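Local structure of lactaldehyde dehydrogenase (Methanocaldococcus jannaschii, 3PQA) at residues 79-84 against 168-172; 338-342 against 354-358. The protein oxidises lactaldehyde to lactate with NAD(+), in the pathway that makes coenzyme F420, and acts as a homotetramer. All coordinates share one frame; numbering follows the deposited sequence.

Contact 1. Residues 79-84 against 168-172; sequences ILAIDA and KAPLV
Asp83 reaches across from helix 73-84 to the start of helix 171-186, where its OD2 accepts the backbone N-H of Leu171 at 2.8 Å from Leu171 N. The bond is fairly straight, 158° at the hydrogen, and the N-H comes in nearly along the C-O axis of OD2. A water gives the same oxygen a second grip: it donates to Asp83 OD2 at 2.7 Å and to Ala169 O at 2.9 Å, and accepts from Val172 N. One carboxylate oxygen thus serves two successive amides of the helix start, the first directly and the second through water. With CG anti to the backbone N (chi1 -172°), the carboxylate projects from its helix into this turn. The ring of Pro170 lies close by, its CD 3.4 Å from Asp83 OD2, but its nitrogen has no hydrogen to offer. Asp83 OD1 comes within 3.5 Å of Ala169 CA.

Apolar contacts flank the polar centre. Ile79 crosses Leu171 at about a right angle, its CG2 3.8 Å from Leu171 CB and also against Val172 CB. Leu80 CD2 meets Val172 CG1 at 3.9 Å, and the methyls of Ala84 and Ala169 touch. Further out, Val16 of strand 14-17 packs on Asp83, Pro170 and Leu171, while Pro143 touches both Leu80 and Val172. The amino end of helix 171-186 would probably favour the charged form of the buried Asp83. That helix makes the beta-alpha-beta crossover from strand 160-165 to its parallel neighbour 194-196, a unit of the Rossmann-like cofactor domain of aldehyde dehydrogenases.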
ATOM      1  N   ILE B  79      18.620   7.386 -35.325  1.00 15.83           N
ATOM      2  CA  ILE B  79      18.610   5.951 -35.553  1.00 15.63           C
ATOM      3  C   ILE B  79      17.173   5.421 -35.636  1.00 14.67           C
ATOM      4  O   ILE B  79      16.867   4.609 -36.503  1.00 14.59           O
ATOM      5  CB  ILE B  79      19.436   5.180 -34.496  1.00 16.62           C
ATOM      6  CG1 ILE B  79      20.936   5.442 -34.708  1.00 17.38           C
ATOM      7  CG2 ILE B  79      19.164   3.671 -34.601  1.00 17.37           C
ATOM      8  CD1 ILE B  79      21.809   5.177 -33.471  1.00 16.79           C
ATOM      9  N   LEU B  80      16.294   5.886 -34.746  1.00 14.37           N
ATOM     10  CA  LEU B  80      14.881   5.505 -34.823  1.00 14.18           C
ATOM     11  C   LEU B  80      14.260   5.913 -36.164  1.00 14.57           C
ATOM     12  O   LEU B  80      13.514   5.146 -36.765  1.00 14.94           O
ATOM     13  CB  LEU B  80      14.078   6.083 -33.649  1.00 14.51           C
ATOM     14  CG  LEU B  80      14.413   5.469 -32.280  1.00 14.36           C
ATOM     15  CD1 LEU B  80      13.719   6.254 -31.160  1.00 14.46           C
ATOM     16  CD2 LEU B  80      13.992   4.021 -32.234  1.00 14.48           C
ATOM     17  N   ALA B  81      14.582   7.113 -36.627  1.00 14.24           N
ATOM     18  CA  ALA B  81      14.052   7.614 -37.895  1.00 14.25           C
ATOM     19  C   ALA B  81      14.511   6.743 -39.056  1.00 14.60           C
ATOM     20  O   ALA B  81      13.703   6.315 -39.883  1.00 15.06           O
ATOM     21  CB  ALA B  81      14.469   9.060 -38.114  1.00 14.31           C
ATOM     22  N   ILE B  82      15.811   6.468 -39.096  1.00 15.36           N
ATOM     23  CA  ILE B  82      16.423   5.737 -40.199  1.00 16.59           C
ATOM     24  C   ILE B  82      16.075   4.243 -40.189  1.00 16.08           C
ATOM     25  O   ILE B  82      15.774   3.667 -41.236  1.00 15.81           O
ATOM     26  CB  ILE B  82      17.970   5.982 -40.214  1.00 18.63           C
ATOM     27  CG1 ILE B  82      18.260   7.443 -40.584  1.00 19.50           C
ATOM     28  CG2 ILE B  82      18.687   5.038 -41.176  1.00 19.56           C
ATOM     29  CD1 ILE B  82      19.667   7.923 -40.209  1.00 19.00           C
ATOM     30  N   ASP B  83      16.096   3.631 -39.004  1.00 15.28           N
ATOM     31  CA  ASP B  83      15.968   2.178 -38.867  1.00 15.13           C
ATOM     32  C   ASP B  83      14.513   1.735 -38.706  1.00 14.10           C
ATOM     33  O   ASP B  83      14.082   0.767 -39.332  1.00 14.28           O
ATOM     34  CB  ASP B  83      16.838   1.706 -37.682  1.00 15.88           C
ATOM     35  CG  ASP B  83      16.943   0.191 -37.560  1.00 16.82           C
ATOM     36  OD1 ASP B  83      16.644  -0.545 -38.515  1.00 15.99           O
ATOM     37  OD2 ASP B  83      17.356  -0.271 -36.467  1.00 16.03           O
ATOM     38  N   ALA B  84      13.767   2.440 -37.858  1.00 13.39           N
ATOM     39  CA  ALA B  84      12.372   2.101 -37.587  1.00 12.57           C
ATOM     40  C   ALA B  84      11.391   2.883 -38.462  1.00 11.95           C
ATOM     41  O   ALA B  84      10.192   2.620 -38.437  1.00 11.99           O
ATOM     42  CB  ALA B  84      12.050   2.309 -36.086  1.00 12.38           C
ATOM     43  N   LYS B 168      13.824  -6.085 -37.251  1.00 15.47           N
ATOM     44  CA  LYS B 168      13.262  -5.068 -38.137  1.00 16.93           C
ATOM     45  C   LYS B 168      13.753  -3.665 -37.791  1.00 16.09           C
ATOM     46  O   LYS B 168      13.712  -2.770 -38.626  1.00 16.61           O
ATOM     47  CB  LYS B 168      11.740  -5.130 -38.098  1.00 19.86           C
ATOM     48  CG  LYS B 168      11.186  -6.318 -38.844  1.00 20.82           C
ATOM     49  CD  LYS B 168       9.725  -6.522 -38.523  1.00 20.78           C
ATOM     50  CE  LYS B 168       9.270  -7.896 -38.977  1.00 21.14           C
ATOM     51  NZ  LYS B 168       8.013  -8.191 -38.267  1.00 21.32           N
ATOM     52  N   ALA B 169      14.207  -3.478 -36.550  1.00 14.55           N
ATOM     53  CA  ALA B 169      14.790  -2.205 -36.121  1.00 13.26           C
ATOM     54  C   ALA B 169      15.735  -2.390 -34.935  1.00 13.34           C
ATOM     55  O   ALA B 169      15.502  -1.828 -33.876  1.00 13.98           O
ATOM     56  CB  ALA B 169      13.690  -1.176 -35.785  1.00 13.21           C
ATOM     57  N   PRO B 170      16.825  -3.160 -35.127  1.00 13.42           N
ATOM     58  CA  PRO B 170      17.730  -3.525 -34.029  1.00 13.40           C
ATOM     59  C   PRO B 170      18.775  -2.468 -33.639  1.00 13.37           C
ATOM     60  O   PRO B 170      19.370  -2.574 -32.567  1.00 13.37           O
ATOM     61  CB  PRO B 170      18.440  -4.769 -34.581  1.00 13.81           C
ATOM     62  CG  PRO B 170      18.526  -4.507 -36.058  1.00 14.46           C
ATOM     63  CD  PRO B 170      17.288  -3.699 -36.424  1.00 13.81           C
ATOM     64  N   LEU B 171      19.002  -1.461 -34.482  1.00 13.98           N
ATOM     65  CA  LEU B 171      20.189  -0.608 -34.286  1.00 14.78           C
ATOM     66  C   LEU B 171      20.173   0.227 -33.003  1.00 14.48           C
ATOM     67  O   LEU B 171      21.213   0.402 -32.345  1.00 14.25           O
ATOM     68  CB  LEU B 171      20.483   0.255 -35.518  1.00 16.09           C
ATOM     69  CG  LEU B 171      20.717  -0.501 -36.834  1.00 16.80           C
ATOM     70  CD1 LEU B 171      21.091   0.477 -37.935  1.00 16.24           C
ATOM     71  CD2 LEU B 171      21.783  -1.601 -36.694  1.00 16.21           C
ATOM     72  N   VAL B 172      18.997   0.708 -32.619  1.00 14.25           N
ATOM     73  CA  VAL B 172      18.927   1.478 -31.391  1.00 14.55           C
ATOM     74  C   VAL B 172      19.205   0.571 -30.188  1.00 13.37           C
ATOM     75  O   VAL B 172      19.748   1.037 -29.194  1.00 13.75           O
ATOM     76  CB  VAL B 172      17.611   2.269 -31.234  1.00 16.79           C
ATOM     77  CG1 VAL B 172      16.485   1.390 -30.695  1.00 18.50           C
ATOM     78  CG2 VAL B 172      17.836   3.488 -30.349  1.00 18.50           C
TER
HETATM   79  O   HOH W   1      16.561   0.808 -34.135  1.00 16.67           O

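Contact 2. Residues 338-342 against 354-358; sequences GKLLL and TILEV
Leu341 and Leu342 both face Ile355, making a classic beta bulge in the antiparallel pair of strands 339-342 and 354-357. Ile355 O accepts both of their amides: Leu341 N at 2.8 Å, tilted out of the carbonyl plane, and Leu342 N at a longer 3.3 Å, in plane on a lone pair. Ile355 N returns a bond to Leu342 O. Before the bulge, Lys339 and Glu357 form a regular hydrogen-bonded pair, Lys339 N to Glu357 O and Glu357 N to Lys339 O, each 2.9 Å. Leu356 CA adds a CH...O contact to Lys339 O.

The charged ends of that pair meet through a water that accepts from Lys339 NZ and donates to Glu357 OE1, while Glu357 OE2 makes a salt bridge with Arg378. Thr354 OG1 is satisfied by Gly344 N and Tyr352 O. Leu341, its CG beside the backbone N (chi1 -55°), lays CD1 against Glu357, 3.9 Å from Glu357 N, and packs on Ile292. Cutting it back to an alanine here removes CD1 and is likely to open a gap beside Ile355 and the base of Glu357, with Ile292 losing packing. Leu342 CD2 meets Ile355 CD1 obliquely at 3.9 Å; on the opposite face Leu340 CD1 lies 4.0 Å from Leu356 CG.

Helix 288-300 covers the face bearing Leu342, Ile355 and Glu357: Ile292 meets Leu341 and Glu357, Phe295 meets Ile355, and Ala299 meets Leu342. Parallel strand 373-379 bonds to the backbone of Thr354, Leu356 and Val358, joining the hairpin to the larger mixed sheet.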
ATOM      1  N   GLY B 338     -17.115  -2.092 -47.868  1.00 25.76           N
ATOM      2  CA  GLY B 338     -16.536  -0.901 -47.244  1.00 25.60           C
ATOM      3  C   GLY B 338     -16.403   0.253 -48.221  1.00 25.05           C
ATOM      4  O   GLY B 338     -16.016   0.064 -49.374  1.00 25.34           O
ATOM      5  N   LYS B 339     -16.736   1.451 -47.753  1.00 24.46           N
ATOM      6  CA  LYS B 339     -16.680   2.649 -48.565  1.00 24.78           C
ATOM      7  C   LYS B 339     -15.385   3.403 -48.287  1.00 24.01           C
ATOM      8  O   LYS B 339     -15.150   3.849 -47.160  1.00 23.42           O
ATOM      9  CB  LYS B 339     -17.900   3.533 -48.278  1.00 25.89           C
ATOM     10  CG  LYS B 339     -17.966   4.825 -49.093  1.00 27.19           C
ATOM     11  CD  LYS B 339     -19.133   5.686 -48.643  1.00 26.42           C
ATOM     12  CE  LYS B 339     -19.150   7.039 -49.347  1.00 27.37           C
ATOM     13  NZ  LYS B 339     -19.638   8.087 -48.391  1.00 26.73           N
ATOM     14  N   LEU B 340     -14.548   3.534 -49.314  1.00 23.06           N
ATOM     15  CA  LEU B 340     -13.275   4.240 -49.185  1.00 22.50           C
ATOM     16  C   LEU B 340     -13.509   5.744 -49.161  1.00 22.66           C
ATOM     17  O   LEU B 340     -14.098   6.304 -50.088  1.00 22.81           O
ATOM     18  CB  LEU B 340     -12.295   3.843 -50.303  1.00 22.13           C
ATOM     19  CG  LEU B 340     -10.875   4.423 -50.233  1.00 21.98           C
ATOM     20  CD1 LEU B 340     -10.099   3.892 -49.018  1.00 22.08           C
ATOM     21  CD2 LEU B 340     -10.088   4.144 -51.518  1.00 22.06           C
ATOM     22  N   LEU B 341     -13.054   6.388 -48.089  1.00 21.87           N
ATOM     23  CA  LEU B 341     -13.237   7.822 -47.899  1.00 21.39           C
ATOM     24  C   LEU B 341     -11.964   8.634 -48.110  1.00 20.82           C
ATOM     25  O   LEU B 341     -12.029   9.812 -48.456  1.00 21.04           O
ATOM     26  CB  LEU B 341     -13.800   8.104 -46.506  1.00 21.88           C
ATOM     27  CG  LEU B 341     -15.097   7.381 -46.140  1.00 20.70           C
ATOM     28  CD1 LEU B 341     -15.516   7.772 -44.740  1.00 21.91           C
ATOM     29  CD2 LEU B 341     -16.216   7.672 -47.145  1.00 21.97           C
ATOM     30  N   LEU B 342     -10.813   8.005 -47.880  1.00 19.99           N
ATOM     31  CA  LEU B 342      -9.516   8.655 -48.040  1.00 20.30           C
ATOM     32  C   LEU B 342      -8.430   7.604 -48.210  1.00 21.75           C
ATOM     33  O   LEU B 342      -8.497   6.540 -47.598  1.00 20.81           O
ATOM     34  CB  LEU B 342      -9.180   9.523 -46.817  1.00 19.62           C
ATOM     35  CG  LEU B 342      -7.850  10.285 -46.864  1.00 19.72           C
ATOM     36  CD1 LEU B 342      -7.925  11.437 -47.874  1.00 19.58           C
ATOM     37  CD2 LEU B 342      -7.434  10.791 -45.498  1.00 19.54           C
ATOM     38  N   THR B 354      -5.591   6.140 -44.489  1.00 19.21           N
ATOM     39  CA  THR B 354      -6.695   5.456 -45.168  1.00 19.06           C
ATOM     40  C   THR B 354      -7.892   5.356 -44.215  1.00 18.74           C
ATOM     41  O   THR B 354      -7.753   4.957 -43.057  1.00 18.70           O
ATOM     42  CB  THR B 354      -6.238   4.068 -45.674  1.00 19.29           C
ATOM     43  OG1 THR B 354      -5.236   4.248 -46.683  1.00 19.11           O
ATOM     44  CG2 THR B 354      -7.394   3.263 -46.254  1.00 19.23           C
ATOM     45  N   ILE B 355      -9.061   5.755 -44.704  1.00 18.15           N
ATOM     46  CA  ILE B 355     -10.258   5.797 -43.887  1.00 18.38           C
ATOM     47  C   ILE B 355     -11.393   5.184 -44.697  1.00 18.86           C
ATOM     48  O   ILE B 355     -11.563   5.511 -45.870  1.00 18.09           O
ATOM     49  CB  ILE B 355     -10.612   7.248 -43.510  1.00 18.29           C
ATOM     50  CG1 ILE B 355      -9.433   7.920 -42.794  1.00 17.97           C
ATOM     51  CG2 ILE B 355     -11.897   7.308 -42.661  1.00 18.03           C
ATOM     52  CD1 ILE B 355      -9.631   9.397 -42.547  1.00 18.26           C
ATOM     53  N   LEU B 356     -12.140   4.278 -44.074  1.00 19.58           N
ATOM     54  CA  LEU B 356     -13.293   3.668 -44.713  1.00 20.66           C
ATOM     55  C   LEU B 356     -14.480   3.701 -43.772  1.00 20.63           C
ATOM     56  O   LEU B 356     -14.316   3.587 -42.554  1.00 19.53           O
ATOM     57  CB  LEU B 356     -13.013   2.206 -45.070  1.00 21.07           C
ATOM     58  CG  LEU B 356     -11.921   1.860 -46.084  1.00 21.32           C
ATOM     59  CD1 LEU B 356     -10.575   1.719 -45.390  1.00 21.13           C
ATOM     60  CD2 LEU B 356     -12.273   0.569 -46.788  1.00 21.20           C
ATOM     61  N   GLU B 357     -15.679   3.857 -44.327  1.00 20.77           N
ATOM     62  CA  GLU B 357     -16.872   3.590 -43.547  1.00 21.74           C
ATOM     63  C   GLU B 357     -17.268   2.150 -43.815  1.00 21.20           C
ATOM     64  O   GLU B 357     -17.341   1.732 -44.972  1.00 21.01           O
ATOM     65  CB  GLU B 357     -18.034   4.537 -43.865  1.00 23.18           C
ATOM     66  CG  GLU B 357     -19.297   4.093 -43.127  1.00 24.75           C
ATOM     67  CD  GLU B 357     -20.416   5.119 -43.080  1.00 23.69           C
ATOM     68  OE1 GLU B 357     -20.260   6.233 -43.614  1.00 24.79           O
ATOM     69  OE2 GLU B 357     -21.454   4.791 -42.467  1.00 24.86           O
ATOM     70  N   VAL B 358     -17.480   1.387 -42.745  1.00 20.46           N
ATOM     71  CA  VAL B 358     -17.796  -0.038 -42.863  1.00 20.33           C
ATOM     72  C   VAL B 358     -18.922  -0.439 -41.909  1.00 20.73           C
ATOM     73  O   VAL B 358     -19.335   0.363 -41.058  1.00 20.46           O
ATOM     74  CB  VAL B 358     -16.539  -0.926 -42.605  1.00 20.14           C
ATOM     75  CG1 VAL B 358     -15.355  -0.484 -43.472  1.00 19.66           C
ATOM     76  CG2 VAL B 358     -16.140  -0.896 -41.125  1.00 19.68           C
TER
HETATM   77  O   HOH W   2     -19.580   7.962 -45.473  1.00 30.44           O

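In the fold
Contact 1 closes along the chain before contact 2 opens, and the two do not touch: their centres lie 31 Å apart and their nearest atoms about 17 Å. They sit at different mixed sheets: helix 171-186 of contact 1 follows strand 160-165 of one, while contact 2 is part of the other, with strands 246-250 and 278-284. Contact 1 is the more central, its centre 15 Å from the centre of the chain, against 27 Å for that of contact 2. It is also nearer the probable cofactor site: the Lys168 side chain is about 8 Å from that of Ser222, a probable NAD(+)-binding residue, and about 4 Å from a sulfate probably from the crystallisation liquor. Contact 2 lies away from these sites.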